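Local structure of putative peptidase (Chlamydophila abortus, 3CE2) at residues N291-I301 with F596-S607; Q125-I136 with I155-G163. The protein is a putative zinc metallopeptidase of the M3B (oligoendopeptidase F) family, predicted to cleave a variety of small bioactive peptides. One frame throughout, in Å; residues are numbered along the deposited sequence.

Contact 1 (N291-I301 with F596-S607); sequences NSSLITKYFSI and FCFIEKKIQELS
Leu294 and Ile603 are the two central knobs between helices 292-306 and 590-607, which run nearly parallel here: the axes of the two segments lie 10.4 Å apart at an angle of 21°. Leu294 fits a hole formed by Phe596, Ile599, Glu600 and Ile603. Ile603 answers it by entering the hole formed by Leu294, Lys297, Tyr298 and Ile301, a reciprocal knobs-into-holes pair. The two branches of Leu294 divide the work: CD1 faces Ile599, 4.0 Å from its CG2, while CD2 lies 3.9 Å from CD1 of Ile603. Farther along, Ile301 splits in the same way. Its CD1 wedges between CG2 of Ile603 and CB of Ser607, and its CG2 meets CD2 of Leu606 at 3.7 Å. That same Leu606 methyl sits at the edge of the Tyr298 ring, near its plane, 3.8 Å from CE1.

Aromatic contact closes the N-terminal end of the interface. CB of Asn291 lies over one face of the Phe596 ring, 4.2 Å from its centroid, in a CH-pi contact; the amide is tilted 32° from the ring plane, and its ND2 is held by Ile287 O.

One charged pair adds to the packing. The extended chain of Lys297 brings NZ to OE2 of Glu600 at 3.4 Å, a salt bridge whose hydrogen bond is weak. Glu600 reaches it by a bend at chi2 (77°), which also lays OE1 near CD2 of Leu294.

Helix 451-487 borders the pair: Ile465 touches Ile599, the Phe466 ring meets that of Tyr298 with planes about 10° apart, and Asp463 takes the phenol OH. Phe598 packs on helix 536-553, and Ile295 reaches helix 494-509, so the pair is built into three surrounding helices.

Contact 2 (Q125-I136 with I155-G163); sequences QPALTSLSESLI and IFRLSIHTG
Phe156 packs against Leu128, Leu131 and Ile136 where two helix-to-loop transitions meet in the helical oligopeptidase F region: the break between helices 124-129 and 133-141, and the type I beta turn from Phe156 to Ser159 at the end of helix 149-156. The apolar side is the close-packed one. CG2 of Ile136 approaches the start of the phenylalanine side chain, 3.7 Å from its CB, and the two side chains run antiparallel alongside one another. CE1 of Phe156 lies 4.0 Å from CD2 of Leu128, with CD1 of Leu131 slightly farther off, while the carbonyl O of Leu128 comes to the ring edge near its plane. His139 and Leu140 of helix 133-141 also touch this ring.

Beside it, Thr129 turns its methyl inward. CG2, anti to the carbonyl carbon, reaches CG2 of Ile155 at 3.8 Å, the two side chains lying roughly perpendicular. The backbone O of Thr129 meets Ser159 CA at 3.5 Å in a bent CA-H...O contact.

Towards the exposed side the contact thins. Gln125, bent at chi2, brings NE2 to 3.7 Å from CD1 of Leu158, and Thr162 offers CG2 at 4.1 Å from OG1 of Thr129. Arg157 O and His161 ND1 bond outward, to Tyr272 OH and Lys261 O, but other polar groups of 155-163 are bonded within the segment: Leu158 O accepts from Thr162 OG1 and His161 N, which arrive from opposite faces of its carbonyl plane. Phe156 O likewise accepts twice, from Ser159 N and from Ser159 OG, the hydroxyl standing 2.8 Å away almost in line with the C=O bond at 171°.

Contacts 1 and 2 stand on opposite sides of the chain's centre, 48 Å apart between their centres and about 26 Å between nearest atoms, so neither touches the other. Both segments of contact 2, in the oligopeptidase F region, precede those of contact 1 in the chain and are only 19 residues apart; contact 1 instead brings together helices 295 residues apart, the second of them near the C-terminus. Both lie away from the zinc sites. The zinc held by His402 and His406 of an HExxH helix together with Glu430, as expected for an M3 peptidase, belongs to neither, and both contacts join helical parts of the fold.

Contact 1 (N291-I301 with F596-S607)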
loop_
_atom_site.group_PDB
_atom_site.type_symbol
_atom_site.label_atom_id
_atom_site.label_comp_id
_atom_site.label_asym_id
_atom_site.label_seq_id
_atom_site.Cartn_x
_atom_site.Cartn_y
_atom_site.Cartn_z
ATOM N N ASN A 291 -16.355 -3.239 17.701
ATOM C CA ASN A 291 -16.819 -1.896 17.349
ATOM C C ASN A 291 -17.689 -1.862 16.123
ATOM O O ASN A 291 -17.964 -0.772 15.569
ATOM C CB ASN A 291 -15.682 -0.913 17.199
ATOM C CG ASN A 291 -14.909 -0.730 18.486
ATOM O OD1 ASN A 291 -15.049 0.278 19.170
ATOM N ND2 ASN A 291 -14.097 -1.718 18.827
ATOM N N SER A 292 -18.162 -3.051 15.741
ATOM C CA SER A 292 -19.135 -3.198 14.664
ATOM C C SER A 292 -20.213 -2.141 14.752
ATOM O O SER A 292 -20.704 -1.655 13.712
ATOM C CB SER A 292 -19.747 -4.607 14.619
ATOM O OG SER A 292 -19.827 -5.237 15.897
ATOM N N SER A 293 -20.565 -1.758 15.982
ATOM C CA SER A 293 -21.607 -0.746 16.186
ATOM C C SER A 293 -21.297 0.538 15.419
ATOM O O SER A 293 -22.196 1.295 15.054
ATOM C CB SER A 293 -21.831 -0.456 17.672
ATOM O OG SER A 293 -20.635 -0.007 18.301
ATOM N N LEU A 294 -20.019 0.783 15.154
ATOM C CA LEU A 294 -19.686 1.992 14.428
ATOM C C LEU A 294 -20.170 1.890 12.993
ATOM O O LEU A 294 -20.635 2.865 12.423
ATOM C CB LEU A 294 -18.192 2.305 14.514
ATOM C CG LEU A 294 -17.804 3.177 15.713
ATOM C CD1 LEU A 294 -16.479 3.817 15.480
ATOM C CD2 LEU A 294 -18.822 4.267 15.966
ATOM N N ILE A 295 -20.091 0.694 12.419
ATOM C CA ILE A 295 -20.676 0.453 11.112
ATOM C C ILE A 295 -22.169 0.726 11.225
ATOM O O ILE A 295 -22.718 1.546 10.483
ATOM C CB ILE A 295 -20.404 -1.005 10.611
ATOM C CG1 ILE A 295 -18.932 -1.200 10.270
ATOM C CG2 ILE A 295 -21.215 -1.346 9.375
ATOM C CD1 ILE A 295 -18.558 -2.655 10.185
ATOM N N THR A 296 -22.824 0.069 12.179
ATOM C CA THR A 296 -24.258 0.274 12.365
ATOM C C THR A 296 -24.605 1.760 12.402
ATOM O O THR A 296 -25.483 2.199 11.673
ATOM C CB THR A 296 -24.742 -0.363 13.646
ATOM O OG1 THR A 296 -24.156 -1.663 13.785
ATOM C CG2 THR A 296 -26.213 -0.485 13.619
ATOM N N LYS A 297 -23.909 2.546 13.220
ATOM C CA LYS A 297 -24.216 3.984 13.302
ATOM C C LYS A 297 -24.161 4.660 11.951
ATOM O O LYS A 297 -25.136 5.278 11.527
ATOM C CB LYS A 297 -23.268 4.726 14.251
ATOM C CG LYS A 297 -23.821 4.981 15.633
ATOM C CD LYS A 297 -22.715 5.442 16.589
ATOM C CE LYS A 297 -23.253 5.686 18.011
ATOM N NZ LYS A 297 -22.182 5.565 19.038
ATOM N N TYR A 298 -23.010 4.533 11.285
ATOM C CA TYR A 298 -22.735 5.269 10.050
ATOM C C TYR A 298 -23.709 4.934 8.959
ATOM O O TYR A 298 -24.277 5.839 8.357
ATOM C CB TYR A 298 -21.312 5.020 9.525
ATOM C CG TYR A 298 -21.042 5.701 8.193
ATOM C CD1 TYR A 298 -21.353 7.053 8.002
ATOM C CD2 TYR A 298 -20.472 4.998 7.121
ATOM C CE1 TYR A 298 -21.105 7.691 6.784
ATOM C CE2 TYR A 298 -20.223 5.625 5.893
ATOM C CZ TYR A 298 -20.540 6.970 5.739
ATOM O OH TYR A 298 -20.286 7.591 4.548
ATOM N N PHE A 299 -23.902 3.640 8.701
ATOM C CA PHE A 299 -24.839 3.211 7.670
ATOM C C PHE A 299 -26.294 3.643 7.883
ATOM O O PHE A 299 -26.984 3.930 6.912
ATOM C CB PHE A 299 -24.746 1.708 7.419
ATOM C CG PHE A 299 -23.470 1.281 6.747
ATOM C CD1 PHE A 299 -22.606 2.229 6.186
ATOM C CD2 PHE A 299 -23.145 -0.069 6.637
ATOM C CE1 PHE A 299 -21.419 1.851 5.555
ATOM C CE2 PHE A 299 -21.955 -0.472 6.005
ATOM C CZ PHE A 299 -21.088 0.498 5.463
ATOM N N SER A 300 -26.779 3.715 9.123
ATOM C CA SER A 300 -28.168 4.165 9.320
ATOM C C SER A 300 -28.292 5.624 8.949
ATOM O O SER A 300 -29.324 6.062 8.432
ATOM C CB SER A 300 -28.631 4.008 10.757
ATOM O OG SER A 300 -27.794 3.115 11.438
ATOM N N ILE A 301 -27.260 6.400 9.238
ATOM C CA ILE A 301 -27.305 7.773 8.798
ATOM C C ILE A 301 -27.495 7.766 7.299
ATOM O O ILE A 301 -28.353 8.458 6.776
ATOM C CB ILE A 301 -26.020 8.508 9.123
ATOM C CG1 ILE A 301 -25.863 8.621 10.636
ATOM C CG2 ILE A 301 -26.010 9.868 8.448
ATOM C CD1 ILE A 301 -24.602 9.325 11.039
ATOM N N PHE A 596 -10.648 5.290 16.588
ATOM C CA PHE A 596 -12.093 5.251 16.784
ATOM C C PHE A 596 -12.668 6.586 17.265
ATOM O O PHE A 596 -13.762 6.996 16.854
ATOM C CB PHE A 596 -12.461 4.130 17.744
ATOM C CG PHE A 596 -12.336 2.763 17.147
ATOM C CD1 PHE A 596 -12.503 2.569 15.797
ATOM C CD2 PHE A 596 -12.109 1.664 17.945
ATOM C CE1 PHE A 596 -12.414 1.310 15.243
ATOM C CE2 PHE A 596 -12.018 0.399 17.398
ATOM C CZ PHE A 596 -12.170 0.230 16.031
ATOM N N CYS A 597 -11.920 7.275 18.113
ATOM C CA CYS A 597 -12.322 8.612 18.541
ATOM C C CYS A 597 -12.544 9.546 17.374
ATOM O O CYS A 597 -13.563 10.224 17.277
ATOM C CB CYS A 597 -11.278 9.212 19.479
ATOM S SG CYS A 597 -11.341 8.463 21.116
ATOM N N PHE A 598 -11.561 9.593 16.496
ATOM C CA PHE A 598 -11.645 10.404 15.306
ATOM C C PHE A 598 -12.895 10.060 14.496
ATOM O O PHE A 598 -13.607 10.942 14.023
ATOM C CB PHE A 598 -10.397 10.162 14.460
ATOM C CG PHE A 598 -10.318 11.021 13.244
ATOM C CD1 PHE A 598 -9.528 12.171 13.244
ATOM C CD2 PHE A 598 -11.023 10.686 12.099
ATOM C CE1 PHE A 598 -9.448 12.966 12.120
ATOM C CE2 PHE A 598 -10.953 11.487 10.966
ATOM C CZ PHE A 598 -10.170 12.631 10.975
ATOM N N ILE A 599 -13.162 8.772 14.340
ATOM C CA ILE A 599 -14.270 8.349 13.514
ATOM C C ILE A 599 -15.583 8.748 14.178
ATOM O O ILE A 599 -16.468 9.317 13.532
ATOM C CB ILE A 599 -14.183 6.846 13.257
ATOM C CG1 ILE A 599 -12.921 6.551 12.448
ATOM C CG2 ILE A 599 -15.383 6.341 12.520
ATOM C CD1 ILE A 599 -12.443 5.159 12.600
ATOM N N GLU A 600 -15.685 8.489 15.479
ATOM C CA GLU A 600 -16.875 8.825 16.237
ATOM C C GLU A 600 -17.196 10.289 16.099
ATOM O O GLU A 600 -18.357 10.674 15.906
ATOM C CB GLU A 600 -16.648 8.508 17.700
ATOM C CG GLU A 600 -17.826 8.784 18.595
ATOM C CD GLU A 600 -18.888 7.717 18.493
ATOM O OE1 GLU A 600 -18.559 6.528 18.719
ATOM O OE2 GLU A 600 -20.052 8.074 18.192
ATOM N N LYS A 601 -16.166 11.120 16.179
ATOM C CA LYS A 601 -16.402 12.542 16.105
ATOM C C LYS A 601 -17.019 12.896 14.768
ATOM O O LYS A 601 -17.923 13.724 14.690
ATOM C CB LYS A 601 -15.117 13.319 16.295
ATOM C CG LYS A 601 -15.374 14.762 16.515
ATOM C CD LYS A 601 -14.153 15.592 16.243
ATOM C CE LYS A 601 -14.557 17.062 16.213
ATOM N NZ LYS A 601 -13.688 17.880 15.340
ATOM N N LYS A 602 -16.533 12.254 13.713
ATOM C CA LYS A 602 -16.956 12.598 12.363
ATOM C C LYS A 602 -18.375 12.089 12.121
ATOM O O LYS A 602 -19.176 12.760 11.463
ATOM C CB LYS A 602 -16.002 11.984 11.343
ATOM C CG LYS A 602 -14.653 12.633 11.288
ATOM C CD LYS A 602 -14.640 13.801 10.357
ATOM C CE LYS A 602 -13.317 14.527 10.406
ATOM N NZ LYS A 602 -13.384 15.500 11.526
ATOM N N ILE A 603 -18.690 10.906 12.654
ATOM C CA ILE A 603 -20.042 10.383 12.518
ATOM C C ILE A 603 -21.030 11.339 13.182
ATOM O O ILE A 603 -22.098 11.595 12.640
ATOM C CB ILE A 603 -20.185 8.974 13.116
ATOM C CG1 ILE A 603 -19.339 7.977 12.323
ATOM C CG2 ILE A 603 -21.637 8.536 13.125
ATOM C CD1 ILE A 603 -19.419 6.576 12.840
ATOM N N GLN A 604 -20.657 11.885 14.338
ATOM C CA GLN A 604 -21.524 12.828 15.046
ATOM C C GLN A 604 -21.670 14.140 14.310
ATOM O O GLN A 604 -22.773 14.658 14.221
ATOM C CB GLN A 604 -21.046 13.088 16.472
ATOM C CG GLN A 604 -21.367 11.965 17.443
ATOM C CD GLN A 604 -20.579 12.096 18.754
ATOM O OE1 GLN A 604 -20.590 11.187 19.597
ATOM N NE2 GLN A 604 -19.887 13.228 18.925
ATOM N N GLU A 605 -20.583 14.693 13.772
ATOM C CA GLU A 605 -20.742 15.903 12.944
ATOM C C GLU A 605 -21.767 15.652 11.853
ATOM O O GLU A 605 -22.664 16.450 11.649
ATOM C CB GLU A 605 -19.436 16.343 12.287
ATOM C CG GLU A 605 -18.363 16.810 13.236
ATOM C CD GLU A 605 -17.177 17.421 12.501
ATOM O OE1 GLU A 605 -17.385 17.939 11.379
ATOM O OE2 GLU A 605 -16.045 17.396 13.045
ATOM N N LEU A 606 -21.633 14.522 11.161
ATOM C CA LEU A 606 -22.478 14.222 10.008
ATOM C C LEU A 606 -23.915 14.064 10.452
ATOM O O LEU A 606 -24.848 14.583 9.821
ATOM C CB LEU A 606 -22.020 12.934 9.321
ATOM C CG LEU A 606 -22.941 12.472 8.182
ATOM C CD1 LEU A 606 -22.895 13.449 7.030
ATOM C CD2 LEU A 606 -22.593 11.082 7.691
ATOM N N SER A 607 -24.068 13.337 11.555
ATOM C CA SER A 607 -25.362 13.008 12.120
ATOM C C SER A 607 -26.175 14.255 12.444
ATOM O O SER A 607 -27.377 14.285 12.255
ATOM C CB SER A 607 -25.183 12.168 13.374
ATOM O OG SER A 607 -26.379 11.492 13.670
#

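Contact 2 (Q125-I136 with I155-G163)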
loop_
_atom_site.group_PDB
_atom_site.type_symbol
_atom_site.label_atom_id
_atom_site.label_comp_id
_atom_site.label_asym_id
_atom_site.label_seq_id
_atom_site.Cartn_x
_atom_site.Cartn_y
_atom_site.Cartn_z
ATOM N N GLN A 125 22.462 -13.501 0.405
ATOM C CA GLN A 125 21.461 -13.865 1.394
ATOM C C GLN A 125 21.578 -15.301 1.966
ATOM O O GLN A 125 21.537 -15.487 3.179
ATOM C CB GLN A 125 20.050 -13.599 0.893
ATOM C CG GLN A 125 19.042 -14.492 1.599
ATOM C CD GLN A 125 17.862 -13.722 2.101
ATOM O OE1 GLN A 125 17.846 -12.495 2.056
ATOM N NE2 GLN A 125 16.870 -14.429 2.601
ATOM N N PRO A 126 21.706 -16.323 1.104
ATOM C CA PRO A 126 21.712 -17.657 1.716
ATOM C C PRO A 126 23.036 -18.024 2.397
ATOM O O PRO A 126 23.038 -18.862 3.309
ATOM C CB PRO A 126 21.410 -18.604 0.537
ATOM C CG PRO A 126 21.853 -17.874 -0.665
ATOM C CD PRO A 126 21.823 -16.380 -0.364
ATOM N N ALA A 127 24.146 -17.417 1.971
ATOM C CA ALA A 127 25.427 -17.648 2.661
ATOM C C ALA A 127 25.366 -17.107 4.088
ATOM O O ALA A 127 25.913 -17.720 5.008
ATOM C CB ALA A 127 26.586 -17.010 1.909
ATOM N N LEU A 128 24.691 -15.961 4.259
ATOM C CA LEU A 128 24.492 -15.349 5.571
ATOM C C LEU A 128 23.535 -16.130 6.449
ATOM O O LEU A 128 23.861 -16.433 7.595
ATOM C CB LEU A 128 23.998 -13.916 5.437
ATOM C CG LEU A 128 25.033 -12.964 4.846
ATOM C CD1 LEU A 128 24.429 -11.606 4.392
ATOM C CD2 LEU A 128 26.125 -12.767 5.862
ATOM N N THR A 129 22.357 -16.453 5.925
ATOM C CA THR A 129 21.377 -17.172 6.717
ATOM C C THR A 129 21.869 -18.553 7.105
ATOM O O THR A 129 21.289 -19.186 7.979
ATOM C CB THR A 129 20.008 -17.315 6.018
ATOM O OG1 THR A 129 20.172 -17.997 4.767
ATOM C CG2 THR A 129 19.414 -15.961 5.782
ATOM N N SER A 130 22.942 -19.024 6.484
ATOM C CA SER A 130 23.472 -20.321 6.893
ATOM C C SER A 130 24.764 -20.305 7.762
ATOM O O SER A 130 25.350 -21.358 7.995
ATOM C CB SER A 130 23.641 -21.224 5.678
ATOM O OG SER A 130 24.666 -20.709 4.864
ATOM N N LEU A 131 25.202 -19.140 8.241
ATOM C CA LEU A 131 26.247 -19.082 9.275
ATOM C C LEU A 131 25.770 -19.698 10.585
ATOM O O LEU A 131 24.574 -19.697 10.871
ATOM C CB LEU A 131 26.624 -17.638 9.551
ATOM C CG LEU A 131 27.073 -16.964 8.279
ATOM C CD1 LEU A 131 27.549 -15.586 8.573
ATOM C CD2 LEU A 131 28.189 -17.816 7.676
ATOM N N SER A 132 26.696 -20.199 11.399
ATOM C CA SER A 132 26.331 -20.734 12.730
ATOM C C SER A 132 25.665 -19.672 13.612
ATOM O O SER A 132 25.678 -18.478 13.280
ATOM C CB SER A 132 27.575 -21.247 13.443
ATOM O OG SER A 132 28.364 -20.155 13.887
ATOM N N GLU A 133 25.098 -20.093 14.741
ATOM C CA GLU A 133 24.542 -19.125 15.699
ATOM C C GLU A 133 25.663 -18.264 16.256
ATOM O O GLU A 133 25.507 -17.061 16.451
ATOM C CB GLU A 133 23.838 -19.823 16.858
ATOM C CG GLU A 133 22.621 -20.607 16.452
ATOM C CD GLU A 133 22.398 -21.815 17.344
ATOM O OE1 GLU A 133 22.332 -21.635 18.585
ATOM O OE2 GLU A 133 22.294 -22.943 16.799
ATOM N N SER A 134 26.794 -18.904 16.510
ATOM C CA SER A 134 27.933 -18.248 17.098
ATOM C C SER A 134 28.425 -17.091 16.221
ATOM O O SER A 134 28.608 -15.969 16.707
ATOM C CB SER A 134 29.045 -19.271 17.335
ATOM O OG SER A 134 30.313 -18.650 17.186
ATOM N N LEU A 135 28.635 -17.377 14.936
ATOM C CA LEU A 135 28.980 -16.348 13.950
ATOM C C LEU A 135 27.929 -15.249 13.812
ATOM O O LEU A 135 28.271 -14.060 13.710
ATOM C CB LEU A 135 29.198 -16.988 12.586
ATOM C CG LEU A 135 30.604 -17.551 12.483
ATOM C CD1 LEU A 135 30.871 -18.124 11.098
ATOM C CD2 LEU A 135 31.555 -16.424 12.815
ATOM N N ILE A 136 26.656 -15.648 13.779
ATOM C CA ILE A 136 25.574 -14.689 13.762
ATOM C C ILE A 136 25.853 -13.701 14.904
ATOM O O ILE A 136 25.953 -12.486 14.681
ATOM C CB ILE A 136 24.173 -15.373 13.943
ATOM C CG1 ILE A 136 23.805 -16.317 12.773
ATOM C CG2 ILE A 136 23.074 -14.346 14.189
ATOM C CD1 ILE A 136 24.180 -15.814 11.430
ATOM N N ILE A 155 18.303 -10.174 8.207
ATOM C CA ILE A 155 18.720 -11.329 7.443
ATOM C C ILE A 155 19.006 -12.567 8.277
ATOM O O ILE A 155 18.631 -13.664 7.895
ATOM C CB ILE A 155 19.916 -11.025 6.606
ATOM C CG1 ILE A 155 19.516 -10.017 5.507
ATOM C CG2 ILE A 155 20.472 -12.339 6.054
ATOM C CD1 ILE A 155 20.705 -9.438 4.714
ATOM N N PHE A 156 19.673 -12.398 9.411
ATOM C CA PHE A 156 20.005 -13.525 10.300
ATOM C C PHE A 156 18.773 -14.115 10.997
ATOM O O PHE A 156 18.791 -15.256 11.427
ATOM C CB PHE A 156 21.027 -13.112 11.375
ATOM C CG PHE A 156 22.395 -12.707 10.843
ATOM C CD1 PHE A 156 23.047 -13.455 9.876
ATOM C CD2 PHE A 156 23.045 -11.600 11.359
ATOM C CE1 PHE A 156 24.318 -13.092 9.409
ATOM C CE2 PHE A 156 24.299 -11.230 10.893
ATOM C CZ PHE A 156 24.936 -11.994 9.908
ATOM N N ARG A 157 17.704 -13.344 11.122
ATOM C CA ARG A 157 16.506 -13.874 11.758
ATOM C C ARG A 157 15.920 -15.041 10.966
ATOM O O ARG A 157 15.096 -15.804 11.478
ATOM C CB ARG A 157 15.448 -12.765 11.941
ATOM C CG ARG A 157 15.594 -12.051 13.275
ATOM C CD ARG A 157 14.700 -10.815 13.412
ATOM N NE ARG A 157 13.347 -11.159 13.841
ATOM C CZ ARG A 157 12.322 -11.273 13.012
ATOM N NH1 ARG A 157 12.499 -11.038 11.703
ATOM N NH2 ARG A 157 11.134 -11.608 13.502
ATOM N N LEU A 158 16.338 -15.169 9.713
ATOM C CA LEU A 158 15.761 -16.167 8.815
ATOM C C LEU A 158 16.432 -17.533 8.949
ATOM O O LEU A 158 15.948 -18.532 8.427
ATOM C CB LEU A 158 15.802 -15.675 7.355
ATOM C CG LEU A 158 14.804 -14.531 7.078
ATOM C CD1 LEU A 158 14.899 -13.944 5.663
ATOM C CD2 LEU A 158 13.396 -14.975 7.413
ATOM N N SER A 159 17.548 -17.560 9.657
ATOM C CA SER A 159 18.318 -18.780 9.863
ATOM C C SER A 159 17.471 -19.884 10.506
ATOM O O SER A 159 17.518 -21.029 10.076
ATOM C CB SER A 159 19.516 -18.472 10.765
ATOM O OG SER A 159 19.057 -18.021 12.042
ATOM N N ILE A 160 16.704 -19.549 11.534
ATOM C CA ILE A 160 15.929 -20.567 12.227
ATOM C C ILE A 160 14.726 -21.119 11.429
ATOM O O ILE A 160 14.020 -22.017 11.894
ATOM C CB ILE A 160 15.466 -20.055 13.605
ATOM C CG1 ILE A 160 14.533 -18.848 13.456
ATOM C CG2 ILE A 160 16.670 -19.663 14.447
ATOM C CD1 ILE A 160 13.802 -18.477 14.768
ATOM N N HIS A 161 14.480 -20.567 10.242
ATOM C CA HIS A 161 13.407 -21.046 9.369
ATOM C C HIS A 161 13.986 -21.276 7.976
ATOM O O HIS A 161 13.317 -21.038 6.984
ATOM C CB HIS A 161 12.256 -20.025 9.266
ATOM C CG HIS A 161 11.592 -19.700 10.570
ATOM N ND1 HIS A 161 10.699 -20.549 11.187
ATOM C CD2 HIS A 161 11.651 -18.595 11.351
ATOM C CE1 HIS A 161 10.259 -20.000 12.307
ATOM N NE2 HIS A 161 10.823 -18.811 12.432
ATOM N N THR A 162 15.247 -21.689 7.910
ATOM C CA THR A 162 15.923 -21.984 6.652
ATOM C C THR A 162 16.696 -23.295 6.805
ATOM O O THR A 162 17.606 -23.396 7.644
ATOM C CB THR A 162 16.902 -20.865 6.262
ATOM O OG1 THR A 162 16.179 -19.659 6.012
ATOM C CG2 THR A 162 17.681 -21.206 5.011
ATOM N N GLY A 163 16.327 -24.293 5.998
ATOM C CA GLY A 163 16.910 -25.631 6.098
ATOM C C GLY A 163 18.142 -25.829 5.226
ATOM O O GLY A 163 18.750 -24.865 4.749
#